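Local coordinates for putative polysaccharide biosynthesis protein with aminopeptidase-like domain (PDB 3K9T) that binds one zinc ion per subunit and probably acts in the biosynthesis of modified polysaccharides, with no peptidase activity expected despite its aminopeptidase-like domain, at residues Glu52-Lys57 and Leu167-Tyr172; Leu203-Ala208 and Phe222-Glu227; Ile232-Arg237 and Arg300-Pro305. One frame throughout, in Å; residues are numbered along the deposited sequence.

In the fold
All three contacts belong to the aminopeptidase-like part of the chain and follow one another in series along it. Interactions 1 and 2 meet on one mixed sheet: interaction 1 pairs its outermost strand, 52-57, with strand 166-174, and interaction 2 packs helix 194-211 on the next strand, 219-225; their centres lie about 13 Å apart. Interaction 3, about 15 Å from the first and 16 Å from the second, joins helix 229-237, which follows strand 219-225, to the short helix 299-302. Trp234 and Arg237 of that helix reach back to Tyr169, while Leu223 touches Trp234. The series thus runs from the edge strand through the core to a helix pair meeting a second subunit of the trimer.

Interaction 1 of 3, residues Glu52-Lys57 and Leu167-Tyr172; sequences EIHEVK and LTYGEY
His54 lies across one face of the Tyr169 ring, the two side chains extending on the same side of an antiparallel strand pair: 52-57, the outermost strand within this chain of the mixed sheet of the aminopeptidase-like region, and its neighbour 166-174. The His54 CB hydrogens make a CH-pi contact, with CB 3.6 Å from the centroid of the Tyr169 ring. The imidazole continues from there nearly parallel to the phenol, the planes 14° apart but slid so that the rings barely overlap; His54 CD2 approaches Tyr169 CE1 to 3.4 Å. Tyr169 reaches this position with CG between its backbone N and carbonyl carbon (chi1 72°), which tips the ring toward strand 52-57. Val56 CG2 meets the ring edge 4.0 Å from Tyr169 CE2. On the other face of the sheet, Glu55 bends at chi2 (-79°) and runs alongside Thr168. Thr168 OG1 donates to Glu55 OE2 at 2.7 Å, approaching from above the carboxylate plane, while Glu55 OE1 is held by Arg39 and Ser166. On this face too, Ile53 CG2 packs against Thr168 CG2 at 3.6 Å. Paired backbone bonds join Glu52 to Glu171, His54 to Tyr169 and Val56 to Leu167; His54 N to Tyr169 O measures 2.7 Å. Helix 36-45 covers the Ile53 and Thr168 face, helix 229-237 covers the Tyr169 face and bonds its hydroxyl through Arg237, and strand 219-225 continues the sheet beyond 166-174.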
loop_
_atom_site.group_PDB
_atom_site.type_symbol
_atom_site.label_atom_id
_atom_site.label_comp_id
_atom_site.label_asym_id
_atom_site.label_seq_id
_atom_site.Cartn_x
_atom_site.Cartn_y
_atom_site.Cartn_z
ATOM N N GLU A 52 -13.422 -26.473 -35.272
ATOM C CA GLU A 52 -13.125 -26.069 -36.622
ATOM C C GLU A 52 -11.584 -26.081 -36.749
ATOM O O GLU A 52 -10.869 -25.452 -35.954
ATOM C CB GLU A 52 -13.719 -24.718 -36.958
ATOM C CG GLU A 52 -13.290 -24.330 -38.345
ATOM C CD GLU A 52 -13.918 -23.062 -38.846
ATOM O OE1 GLU A 52 -14.505 -22.318 -38.023
ATOM O OE2 GLU A 52 -13.784 -22.821 -40.073
ATOM N N ILE A 53 -11.085 -26.843 -37.715
ATOM C CA ILE A 53 -9.650 -26.958 -37.973
ATOM C C ILE A 53 -9.250 -26.002 -39.102
ATOM O O ILE A 53 -9.898 -25.932 -40.136
ATOM C CB ILE A 53 -9.281 -28.408 -38.299
ATOM C CG1 ILE A 53 -9.653 -29.308 -37.105
ATOM C CG2 ILE A 53 -7.797 -28.549 -38.656
ATOM C CD1 ILE A 53 -8.889 -29.028 -35.840
ATOM N N HIS A 54 -8.206 -25.217 -38.864
ATOM C CA HIS A 54 -7.715 -24.233 -39.830
ATOM C C HIS A 54 -6.342 -24.657 -40.333
ATOM O O HIS A 54 -5.543 -25.230 -39.589
ATOM C CB HIS A 54 -7.621 -22.837 -39.188
ATOM C CG HIS A 54 -8.950 -22.221 -38.858
ATOM N ND1 HIS A 54 -9.593 -21.347 -39.706
ATOM C CD2 HIS A 54 -9.749 -22.346 -37.771
ATOM C CE1 HIS A 54 -10.738 -20.972 -39.166
ATOM N NE2 HIS A 54 -10.862 -21.572 -37.995
ATOM N N GLU A 55 -6.064 -24.375 -41.594
ATOM C CA GLU A 55 -4.756 -24.669 -42.175
ATOM C C GLU A 55 -4.259 -23.408 -42.882
ATOM O O GLU A 55 -4.844 -22.991 -43.886
ATOM C CB GLU A 55 -4.840 -25.860 -43.143
ATOM C CG GLU A 55 -5.194 -27.193 -42.506
ATOM C CD GLU A 55 -4.047 -27.886 -41.801
ATOM O OE1 GLU A 55 -2.881 -27.512 -42.035
ATOM O OE2 GLU A 55 -4.299 -28.862 -41.045
ATOM N N VAL A 56 -3.221 -22.779 -42.330
ATOM C CA VAL A 56 -2.676 -21.544 -42.908
ATOM C C VAL A 56 -1.406 -21.887 -43.691
ATOM O O VAL A 56 -0.487 -22.494 -43.144
ATOM C CB VAL A 56 -2.398 -20.498 -41.811
ATOM C CG1 VAL A 56 -1.964 -19.183 -42.437
ATOM C CG2 VAL A 56 -3.643 -20.321 -40.946
ATOM N N LYS A 57 -1.378 -21.515 -44.967
ATOM C CA LYS A 57 -0.274 -21.846 -45.882
ATOM C C LYS A 57 1.087 -21.351 -45.409
ATOM O O LYS A 57 1.233 -20.234 -44.916
ATOM C CB LYS A 57 -0.538 -21.296 -47.308
ATOM C CG LYS A 57 -1.277 -22.270 -48.281
ATOM C CD LYS A 57 -1.334 -21.737 -49.733
ATOM N N LEU A 167 0.023 -24.760 -41.539
ATOM C CA LEU A 167 0.019 -24.768 -40.088
ATOM C C LEU A 167 -1.409 -24.982 -39.593
ATOM O O LEU A 167 -2.314 -24.215 -39.941
ATOM C CB LEU A 167 0.578 -23.435 -39.543
ATOM C CG LEU A 167 0.608 -23.205 -38.020
ATOM C CD1 LEU A 167 1.822 -22.376 -37.617
ATOM C CD2 LEU A 167 -0.648 -22.573 -37.550
ATOM N N THR A 168 -1.580 -26.027 -38.785
ATOM C CA THR A 168 -2.874 -26.402 -38.230
ATOM C C THR A 168 -3.165 -25.706 -36.917
ATOM O O THR A 168 -2.285 -25.658 -36.041
ATOM C CB THR A 168 -2.937 -27.920 -37.930
ATOM O OG1 THR A 168 -2.470 -28.651 -39.075
ATOM C CG2 THR A 168 -4.395 -28.336 -37.565
ATOM N N TYR A 169 -4.369 -25.143 -36.801
ATOM C CA TYR A 169 -4.894 -24.768 -35.481
ATOM C C TYR A 169 -6.371 -25.125 -35.390
ATOM O O TYR A 169 -7.074 -25.128 -36.402
ATOM C CB TYR A 169 -4.624 -23.310 -35.069
ATOM C CG TYR A 169 -5.404 -22.226 -35.786
ATOM C CD1 TYR A 169 -6.648 -21.857 -35.366
ATOM C CD2 TYR A 169 -4.859 -21.537 -36.824
ATOM C CE1 TYR A 169 -7.325 -20.861 -35.966
ATOM C CE2 TYR A 169 -5.543 -20.521 -37.443
ATOM C CZ TYR A 169 -6.767 -20.188 -37.014
ATOM O OH TYR A 169 -7.466 -19.189 -37.664
ATOM N N GLY A 170 -6.814 -25.459 -34.181
ATOM C CA GLY A 170 -8.211 -25.806 -33.923
ATOM C C GLY A 170 -8.927 -24.790 -33.038
ATOM O O GLY A 170 -8.323 -24.158 -32.181
ATOM N N GLU A 171 -10.234 -24.690 -33.201
ATOM C CA GLU A 171 -11.003 -23.676 -32.503
ATOM C C GLU A 171 -12.442 -24.141 -32.244
ATOM O O GLU A 171 -13.091 -24.736 -33.118
ATOM C CB GLU A 171 -10.991 -22.429 -33.374
ATOM C CG GLU A 171 -11.692 -21.225 -32.861
ATOM C CD GLU A 171 -11.471 -20.011 -33.790
ATOM O OE1 GLU A 171 -10.790 -20.141 -34.832
ATOM O OE2 GLU A 171 -11.933 -18.906 -33.456
ATOM N N TYR A 172 -12.936 -23.878 -31.038
ATOM C CA TYR A 172 -14.314 -24.204 -30.685
ATOM C C TYR A 172 -14.938 -22.983 -30.019
ATOM O O TYR A 172 -14.327 -22.379 -29.133
ATOM C CB TYR A 172 -14.356 -25.400 -29.756
ATOM C CG TYR A 172 -15.739 -25.758 -29.266
ATOM C CD1 TYR A 172 -16.814 -25.869 -30.150
ATOM C CD2 TYR A 172 -15.965 -26.034 -27.919
ATOM C CE1 TYR A 172 -18.062 -26.200 -29.692
ATOM C CE2 TYR A 172 -17.216 -26.380 -27.458
ATOM C CZ TYR A 172 -18.254 -26.461 -28.344
ATOM O OH TYR A 172 -19.483 -26.807 -27.869
#

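Interaction 2 of 3, residues Leu203-Ala208 and Phe222-Glu227; sequences LITFIA and FLFAPE. With IMD (imidazole), chain E.
Phe222 receives Ala208 on one face of its ring, within a beta-alpha-beta unit of strand 181-187, helix 194-211 and strand 219-225. The helix lies over the sheet and runs roughly antiparallel to strand 222-225, at 153°, with the segment axes 9.7 Å apart. From Phe222 CB the side chain rises toward the helix, CG standing anti to the carbonyl carbon (chi1 -57°). Phe222 CG already has Ala208 CB above it at 4.0 Å, and CD1 lies about as far from the same methyl. On the other flank Phe222 CD2 meets Ile204 CG2 at 3.8 Å, near the ring plane. CE1 and CE2 both lie beneath Ala208, and CE2 is bordered at the edge by Ile207 CG2. At the tip, Phe222 CZ comes within 3.6 Å of Ala208 CA, so the ring reaches the helix backbone. The methyl itself sits over the ring centre, Ala208 CB being 3.6 Å from the Phe222 centroid and 9° off the normal: a CH-pi contact. Ile204 CG2 is shared, since it also touches Phe224 CZ at 3.7 Å. Leu184 of strand 181-187 touches both Ile204 and Phe222, continuing the layer. Beyond the strand, Glu227 OE2 accepts a hydrogen bond from N1 of an imidazole, probably from the crystallisation liquor. Thr205 crosses Phe224 at about a right angle; its OG1, bonded to Val201 O one helical turn earlier, rests 3.5 Å from Phe224 CE2.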
loop_
_atom_site.group_PDB
_atom_site.type_symbol
_atom_site.label_atom_id
_atom_site.label_comp_id
_atom_site.label_asym_id
_atom_site.label_seq_id
_atom_site.Cartn_x
_atom_site.Cartn_y
_atom_site.Cartn_z
ATOM N N LEU A 203 -7.087 -30.647 -20.412
ATOM C CA LEU A 203 -7.947 -29.875 -19.489
ATOM C C LEU A 203 -8.972 -29.014 -20.220
ATOM O O LEU A 203 -10.149 -29.054 -19.926
ATOM C CB LEU A 203 -7.116 -29.018 -18.521
ATOM C CG LEU A 203 -7.889 -27.976 -17.698
ATOM C CD1 LEU A 203 -8.666 -28.722 -16.705
ATOM C CD2 LEU A 203 -7.011 -26.921 -17.008
ATOM N N ILE A 204 -8.495 -28.195 -21.138
ATOM C CA ILE A 204 -9.325 -27.270 -21.895
ATOM C C ILE A 204 -10.377 -28.087 -22.668
ATOM O O ILE A 204 -11.525 -27.671 -22.764
ATOM C CB ILE A 204 -8.377 -26.398 -22.797
ATOM C CG1 ILE A 204 -7.611 -25.403 -21.924
ATOM C CG2 ILE A 204 -9.030 -25.648 -23.827
ATOM C CD1 ILE A 204 -8.454 -24.589 -21.108
ATOM N N THR A 205 -10.010 -29.280 -23.143
ATOM C CA THR A 205 -10.963 -30.135 -23.836
ATOM C C THR A 205 -12.159 -30.444 -22.930
ATOM O O THR A 205 -13.328 -30.242 -23.320
ATOM C CB THR A 205 -10.293 -31.388 -24.395
ATOM O OG1 THR A 205 -9.362 -30.960 -25.398
ATOM C CG2 THR A 205 -11.333 -32.358 -25.039
ATOM N N PHE A 206 -11.863 -30.851 -21.703
ATOM C CA PHE A 206 -12.909 -31.173 -20.743
ATOM C C PHE A 206 -13.677 -29.964 -20.193
ATOM O O PHE A 206 -14.841 -30.084 -19.860
ATOM C CB PHE A 206 -12.375 -32.102 -19.648
ATOM C CG PHE A 206 -12.367 -33.547 -20.076
ATOM C CD1 PHE A 206 -11.376 -34.031 -20.912
ATOM C CD2 PHE A 206 -13.393 -34.396 -19.706
ATOM C CE1 PHE A 206 -11.387 -35.346 -21.341
ATOM C CE2 PHE A 206 -13.409 -35.713 -20.122
ATOM C CZ PHE A 206 -12.402 -36.197 -20.930
ATOM N N ILE A 207 -13.041 -28.804 -20.121
ATOM C CA ILE A 207 -13.759 -27.605 -19.742
ATOM C C ILE A 207 -14.766 -27.322 -20.846
ATOM O O ILE A 207 -15.928 -27.145 -20.548
ATOM C CB ILE A 207 -12.845 -26.401 -19.502
ATOM C CG1 ILE A 207 -12.046 -26.650 -18.221
ATOM C CG2 ILE A 207 -13.684 -25.094 -19.380
ATOM C CD1 ILE A 207 -10.803 -25.842 -18.173
ATOM N N ALA A 208 -14.312 -27.324 -22.100
ATOM C CA ALA A 208 -15.198 -27.122 -23.274
ATOM C C ALA A 208 -16.359 -28.133 -23.249
ATOM O O ALA A 208 -17.523 -27.769 -23.427
ATOM C CB ALA A 208 -14.414 -27.225 -24.584
ATOM N N PHE A 222 -12.328 -21.496 -27.418
ATOM C CA PHE A 222 -11.236 -22.341 -26.992
ATOM C C PHE A 222 -10.288 -22.504 -28.163
ATOM O O PHE A 222 -10.677 -23.045 -29.173
ATOM C CB PHE A 222 -11.765 -23.685 -26.580
ATOM C CG PHE A 222 -12.788 -23.639 -25.525
ATOM C CD1 PHE A 222 -14.108 -23.336 -25.836
ATOM C CD2 PHE A 222 -12.458 -23.956 -24.218
ATOM C CE1 PHE A 222 -15.100 -23.310 -24.842
ATOM C CE2 PHE A 222 -13.431 -23.938 -23.220
ATOM C CZ PHE A 222 -14.763 -23.605 -23.534
ATOM N N LEU A 223 -9.045 -22.055 -28.006
ATOM C CA LEU A 223 -8.040 -22.090 -29.066
ATOM C C LEU A 223 -7.001 -23.158 -28.772
ATOM O O LEU A 223 -6.418 -23.174 -27.694
ATOM C CB LEU A 223 -7.366 -20.731 -29.184
ATOM C CG LEU A 223 -6.353 -20.621 -30.303
ATOM C CD1 LEU A 223 -7.047 -20.758 -31.660
ATOM C CD2 LEU A 223 -5.635 -19.296 -30.164
ATOM N N PHE A 224 -6.814 -24.071 -29.727
ATOM C CA PHE A 224 -5.747 -25.071 -29.682
ATOM C C PHE A 224 -4.784 -24.796 -30.868
ATOM O O PHE A 224 -5.106 -25.056 -32.023
ATOM C CB PHE A 224 -6.295 -26.469 -29.810
ATOM C CG PHE A 224 -7.271 -26.862 -28.768
ATOM C CD1 PHE A 224 -8.602 -26.473 -28.857
ATOM C CD2 PHE A 224 -6.899 -27.720 -27.749
ATOM C CE1 PHE A 224 -9.533 -26.907 -27.905
ATOM C CE2 PHE A 224 -7.828 -28.162 -26.810
ATOM C CZ PHE A 224 -9.140 -27.750 -26.889
ATOM N N ALA A 225 -3.594 -24.300 -30.568
ATOM C CA ALA A 225 -2.695 -23.796 -31.601
ATOM C C ALA A 225 -1.262 -23.963 -31.136
ATOM O O ALA A 225 -1.011 -23.976 -29.916
ATOM C CB ALA A 225 -2.985 -22.352 -31.848
ATOM N N PRO A 226 -0.309 -24.085 -32.086
ATOM C CA PRO A 226 1.089 -24.135 -31.640
ATOM C C PRO A 226 1.459 -22.885 -30.884
ATOM O O PRO A 226 0.984 -21.798 -31.248
ATOM C CB PRO A 226 1.887 -24.163 -32.966
ATOM C CG PRO A 226 0.943 -23.678 -34.028
ATOM C CD PRO A 226 -0.411 -24.160 -33.553
ATOM N N GLU A 227 2.344 -23.006 -29.893
ATOM C CA GLU A 227 2.754 -21.825 -29.147
ATOM C C GLU A 227 3.411 -20.755 -30.025
ATOM O O GLU A 227 4.092 -21.046 -31.000
ATOM C CB GLU A 227 3.673 -22.167 -27.971
ATOM C CG GLU A 227 3.791 -20.994 -26.957
ATOM C CD GLU A 227 4.661 -21.311 -25.756
ATOM O OE1 GLU A 227 5.814 -21.691 -25.976
ATOM O OE2 GLU A 227 4.214 -21.150 -24.594
HETATM N N1 IMD E . 5.966 -22.327 -23.019
HETATM C C2 IMD E . 5.941 -23.579 -23.529
HETATM N N3 IMD E . 6.866 -24.305 -22.906
HETATM C C4 IMD E . 7.469 -23.531 -21.983
HETATM C C5 IMD E . 6.895 -22.273 -22.053
#

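Interaction 3 of 3, residues Ile232-Arg237 and Arg300-Pro305; sequences ITWLSR and RQFSSP
Leu235 packs against the Phe302 ring where helix 229-237 of the aminopeptidase-like domain meets the short helix 299-302. Both methyls of Leu235 come against the CD1-CE1 bond of the ring: Leu235 CD1 lies 3.8 Å from Phe302 CD1, and Leu235 CD2 lies 3.9 Å from Phe302 CE1. Leu235 CD1 also brushes Gln301 CB at 4.2 Å. One turn back along the helix, the end of Ile232 crosses the folded chain of Gln301, with Ile232 CG1 3.7 Å from Gln301 OE1. That chain is bent at chi2 (-55°), which folds the amide across the end of Ile232. Trp234 makes a looser contact at the edge of Phe302.

Farther out, the groups are placed by their neighbours. Trp234 meets Tyr169 nearly perpendicularly, at about 85°, and packs on Leu223 of strand 219-225. This buried junction also forms part of the trimer interface, for Cys366 of the second subunit packs on Leu235 and Gln301. Gln301 OE1 accepts a hydrogen bond from the backbone N of Glu367 of that same second subunit.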
loop_
_atom_site.group_PDB
_atom_site.type_symbol
_atom_site.label_atom_id
_atom_site.label_comp_id
_atom_site.label_asym_id
_atom_site.label_seq_id
_atom_site.Cartn_x
_atom_site.Cartn_y
_atom_site.Cartn_z
ATOM N N ILE A 232 -0.156 -15.954 -32.717
ATOM C CA ILE A 232 0.073 -14.817 -33.645
ATOM C C ILE A 232 -0.784 -15.020 -34.901
ATOM O O ILE A 232 -1.496 -14.119 -35.313
ATOM C CB ILE A 232 1.574 -14.641 -34.009
ATOM C CG1 ILE A 232 2.395 -14.333 -32.744
ATOM C CG2 ILE A 232 1.762 -13.489 -35.032
ATOM C CD1 ILE A 232 3.913 -14.335 -32.956
ATOM N N THR A 233 -0.760 -16.229 -35.465
ATOM C CA THR A 233 -1.609 -16.548 -36.605
ATOM C C THR A 233 -3.091 -16.316 -36.324
ATOM O O THR A 233 -3.804 -15.724 -37.151
ATOM C CB THR A 233 -1.404 -17.984 -37.061
ATOM O OG1 THR A 233 -0.023 -18.152 -37.417
ATOM C CG2 THR A 233 -2.330 -18.327 -38.267
ATOM N N TRP A 234 -3.549 -16.759 -35.158
ATOM C CA TRP A 234 -4.940 -16.603 -34.824
ATOM C C TRP A 234 -5.307 -15.136 -34.688
ATOM O O TRP A 234 -6.318 -14.699 -35.237
ATOM C CB TRP A 234 -5.306 -17.361 -33.558
ATOM C CG TRP A 234 -6.755 -17.267 -33.277
ATOM C CD1 TRP A 234 -7.760 -18.052 -33.804
ATOM C CD2 TRP A 234 -7.383 -16.311 -32.450
ATOM N NE1 TRP A 234 -8.978 -17.639 -33.332
ATOM C CE2 TRP A 234 -8.784 -16.559 -32.512
ATOM C CE3 TRP A 234 -6.912 -15.244 -31.681
ATOM C CZ2 TRP A 234 -9.710 -15.791 -31.809
ATOM C CZ3 TRP A 234 -7.836 -14.478 -30.974
ATOM C CH2 TRP A 234 -9.219 -14.763 -31.045
ATOM N N LEU A 235 -4.486 -14.379 -33.954
ATOM C CA LEU A 235 -4.726 -12.939 -33.767
ATOM C C LEU A 235 -4.743 -12.227 -35.134
ATOM O O LEU A 235 -5.567 -11.348 -35.373
ATOM C CB LEU A 235 -3.697 -12.311 -32.801
ATOM C CG LEU A 235 -3.881 -12.660 -31.328
ATOM C CD1 LEU A 235 -2.693 -12.276 -30.446
ATOM C CD2 LEU A 235 -5.165 -12.019 -30.811
ATOM N N SER A 236 -3.871 -12.650 -36.045
ATOM C CA SER A 236 -3.773 -11.980 -37.348
ATOM C C SER A 236 -5.027 -12.252 -38.171
ATOM O O SER A 236 -5.348 -11.512 -39.073
ATOM C CB SER A 236 -2.501 -12.399 -38.137
ATOM O OG SER A 236 -2.615 -13.690 -38.734
ATOM N N ARG A 237 -5.733 -13.318 -37.841
ATOM C CA ARG A 237 -6.926 -13.689 -38.583
ATOM C C ARG A 237 -8.215 -13.299 -37.880
ATOM O O ARG A 237 -9.285 -13.543 -38.419
ATOM C CB ARG A 237 -6.875 -15.200 -38.871
ATOM C CG ARG A 237 -5.790 -15.553 -39.914
ATOM C CD ARG A 237 -5.252 -16.963 -39.788
ATOM N NE ARG A 237 -6.317 -17.937 -39.920
ATOM C CZ ARG A 237 -6.829 -18.362 -41.068
ATOM N NH1 ARG A 237 -6.379 -17.902 -42.236
ATOM N NH2 ARG A 237 -7.815 -19.245 -41.046
ATOM N N ARG A 300 2.091 -13.557 -23.598
ATOM C CA ARG A 300 2.923 -12.548 -24.302
ATOM C C ARG A 300 2.348 -12.000 -25.589
ATOM O O ARG A 300 2.482 -10.804 -25.887
ATOM C CB ARG A 300 4.339 -13.036 -24.601
ATOM C CG ARG A 300 4.488 -14.476 -24.901
ATOM C CD ARG A 300 5.868 -14.938 -24.491
ATOM N NE ARG A 300 6.632 -15.156 -25.692
ATOM C CZ ARG A 300 7.108 -16.336 -26.069
ATOM N NH1 ARG A 300 6.984 -17.396 -25.280
ATOM N NH2 ARG A 300 7.750 -16.452 -27.226
ATOM N N GLN A 301 1.737 -12.855 -26.387
ATOM C CA GLN A 301 1.128 -12.346 -27.620
ATOM C C GLN A 301 -0.148 -11.593 -27.258
ATOM O O GLN A 301 -0.333 -10.474 -27.672
ATOM C CB GLN A 301 0.912 -13.447 -28.648
ATOM C CG GLN A 301 2.099 -14.407 -28.802
ATOM C CD GLN A 301 3.409 -13.725 -29.116
ATOM O OE1 GLN A 301 3.431 -12.619 -29.681
ATOM N NE2 GLN A 301 4.526 -14.394 -28.775
ATOM N N PHE A 302 -0.975 -12.143 -26.380
ATOM C CA PHE A 302 -2.242 -11.473 -26.038
ATOM C C PHE A 302 -2.039 -10.176 -25.293
ATOM O O PHE A 302 -2.897 -9.313 -25.332
ATOM C CB PHE A 302 -3.192 -12.412 -25.274
ATOM C CG PHE A 302 -3.570 -13.623 -26.053
ATOM C CD1 PHE A 302 -4.261 -13.502 -27.239
ATOM C CD2 PHE A 302 -3.196 -14.895 -25.629
ATOM C CE1 PHE A 302 -4.590 -14.644 -27.995
ATOM C CE2 PHE A 302 -3.539 -16.045 -26.391
ATOM C CZ PHE A 302 -4.230 -15.913 -27.556
ATOM N N SER A 303 -0.899 -10.046 -24.629
ATOM C CA SER A 303 -0.578 -8.873 -23.831
ATOM C C SER A 303 0.362 -7.892 -24.516
ATOM O O SER A 303 0.781 -6.947 -23.869
ATOM C CB SER A 303 0.048 -9.329 -22.525
ATOM O OG SER A 303 -0.873 -10.156 -21.831
ATOM N N SER A 304 0.719 -8.132 -25.791
ATOM C CA SER A 304 1.447 -7.159 -26.622
ATOM C C SER A 304 0.674 -5.872 -26.548
ATOM O O SER A 304 -0.546 -5.892 -26.345
ATOM C CB SER A 304 1.408 -7.480 -28.116
ATOM O OG SER A 304 1.142 -8.808 -28.396
ATOM N N PRO A 305 1.349 -4.749 -26.793
ATOM C CA PRO A 305 0.668 -3.463 -26.599
ATOM C C PRO A 305 -0.392 -3.179 -27.647
ATOM O O PRO A 305 -1.300 -2.402 -27.406
ATOM C CB PRO A 305 1.795 -2.427 -26.650
ATOM C CG PRO A 305 3.036 -3.161 -26.976
ATOM C CD PRO A 305 2.802 -4.624 -26.933
#